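Local coordinates for Gp15 protein (Listeria phage PSA, PDB 6R5W), which probably recognises the Listeria cell surface as the trimeric receptor binding protein of the phage, this chain being its C-terminal part, at residues A126-T131 and V150-V155. Numbering follows the deposited sequence.
Sequences AAQQST and VGVGSV
A single glutamine side chain joins two segments at the rim of an antiparallel four-stranded sheet in the C-terminal beta domain: Gln128, near the end of strand 122-127, clasps the backbone of Ser154, just past strand 146-152. Strand 136-141 separates the two strands in the sheet, and the gap, 7.9 Å between Gln128 CA and Gly153 CA, is bridged by a side chain. The carboxamide matches the backbone N-H and C=O of Ser154. Ser154 N donates to Gln128 OE1 at 3.1 Å, in the carbonyl plane and on a lone pair, with an N-H...O angle of 149°. In return, Gln128 NE2 donates to Ser154 O over 2.9 Å; this bond is straighter, at 170°, and its acceptor lies close to the amide plane, although NE2 itself is tilted from the carbonyl plane of Ser154. With CG anti to the carbonyl carbon (chi1 -62°) and the chain extended beyond it, the amide is carried across to the second segment. Val152 crosses this side chain at about a right angle, its CB 3.8 Å from Gln128 NE2, while its CG1 approaches the same nitrogen at 4.0 Å. The amide nitrogen has a second acceptor in Thr159 OG1, and the Ser154 hydroxyl turns to Asp156 N. Nearby, Ser130 O accepts a hydrogen bond from Asn138 of the second subunit, placing the glutamine's segment beside a trimer interface. The Ser154 pair holds OE1 and NE2, and with the Thr159 bond would fix the rotation of the buried carboxamide, tying the two segments together chiefly by polar contacts.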
# COMPACT_ATOMS: atom_id res chain seq x y z
N ALA A 126 22.49 -12.67 9.31
CA ALA A 126 22.80 -11.26 9.56
C ALA A 126 24.30 -11.04 9.34
O ALA A 126 25.17 -11.94 9.57
CB ALA A 126 22.45 -10.84 10.96
N ALA A 127 24.65 -9.85 8.89
CA ALA A 127 26.06 -9.51 8.82
C ALA A 127 26.59 -9.08 10.18
O ALA A 127 25.89 -8.46 10.98
CB ALA A 127 26.31 -8.36 7.80
N GLN A 128 27.87 -9.35 10.41
CA GLN A 128 28.60 -8.66 11.47
C GLN A 128 29.41 -7.53 10.82
O GLN A 128 29.64 -7.50 9.60
CB GLN A 128 29.52 -9.61 12.25
CG GLN A 128 28.76 -10.71 12.95
CD GLN A 128 29.67 -11.41 14.04
OE1 GLN A 128 30.48 -12.30 13.69
NE2 GLN A 128 29.57 -10.97 15.25
N GLN A 129 29.84 -6.63 11.68
CA GLN A 129 30.56 -5.42 11.27
C GLN A 129 32.04 -5.72 11.04
O GLN A 129 32.91 -5.35 11.82
CB GLN A 129 30.32 -4.40 12.35
CG GLN A 129 30.92 -2.97 12.02
CD GLN A 129 30.68 -1.97 13.10
OE1 GLN A 129 29.66 -1.94 13.75
NE2 GLN A 129 31.73 -1.19 13.39
N SER A 130 32.31 -6.41 9.93
CA SER A 130 33.63 -6.95 9.70
C SER A 130 33.94 -7.19 8.25
O SER A 130 33.08 -7.58 7.45
CB SER A 130 33.82 -8.28 10.50
OG SER A 130 35.01 -8.98 10.09
N THR A 131 35.22 -7.01 7.90
CA THR A 131 35.69 -7.31 6.57
C THR A 131 35.91 -8.78 6.33
O THR A 131 36.14 -9.15 5.19
CB THR A 131 37.00 -6.53 6.26
OG1 THR A 131 38.01 -6.92 7.19
CG2 THR A 131 36.74 -5.05 6.39
N VAL A 150 22.12 -16.51 18.12
CA VAL A 150 22.41 -17.91 18.38
C VAL A 150 23.77 -18.33 17.87
O VAL A 150 24.44 -19.15 18.49
CB VAL A 150 21.29 -18.77 17.74
CG1 VAL A 150 21.72 -20.21 17.60
CG2 VAL A 150 20.03 -18.66 18.54
N GLY A 151 24.22 -17.78 16.75
CA GLY A 151 25.56 -18.10 16.26
C GLY A 151 26.20 -16.87 15.71
O GLY A 151 25.51 -16.08 15.07
N VAL A 152 27.50 -16.68 15.99
CA VAL A 152 28.24 -15.52 15.47
C VAL A 152 29.63 -16.01 15.04
O VAL A 152 30.24 -16.91 15.64
CB VAL A 152 28.36 -14.35 16.46
CG1 VAL A 152 27.07 -13.69 16.76
CG2 VAL A 152 29.07 -14.80 17.82
N GLY A 153 30.16 -15.36 14.02
CA GLY A 153 31.53 -15.65 13.61
C GLY A 153 32.51 -15.29 14.71
O GLY A 153 33.52 -15.98 14.93
N SER A 154 32.24 -14.18 15.38
CA SER A 154 33.06 -13.72 16.50
C SER A 154 32.25 -12.97 17.52
O SER A 154 31.54 -11.99 17.19
CB SER A 154 34.22 -12.79 15.98
OG SER A 154 34.74 -12.08 17.11
N VAL A 155 32.37 -13.38 18.80
CA VAL A 155 31.62 -12.69 19.85
C VAL A 155 32.10 -11.27 20.10
O VAL A 155 31.39 -10.51 20.78
CB VAL A 155 31.65 -13.46 21.19
CG1 VAL A 155 31.11 -14.89 20.97
CG2 VAL A 155 33.06 -13.48 21.75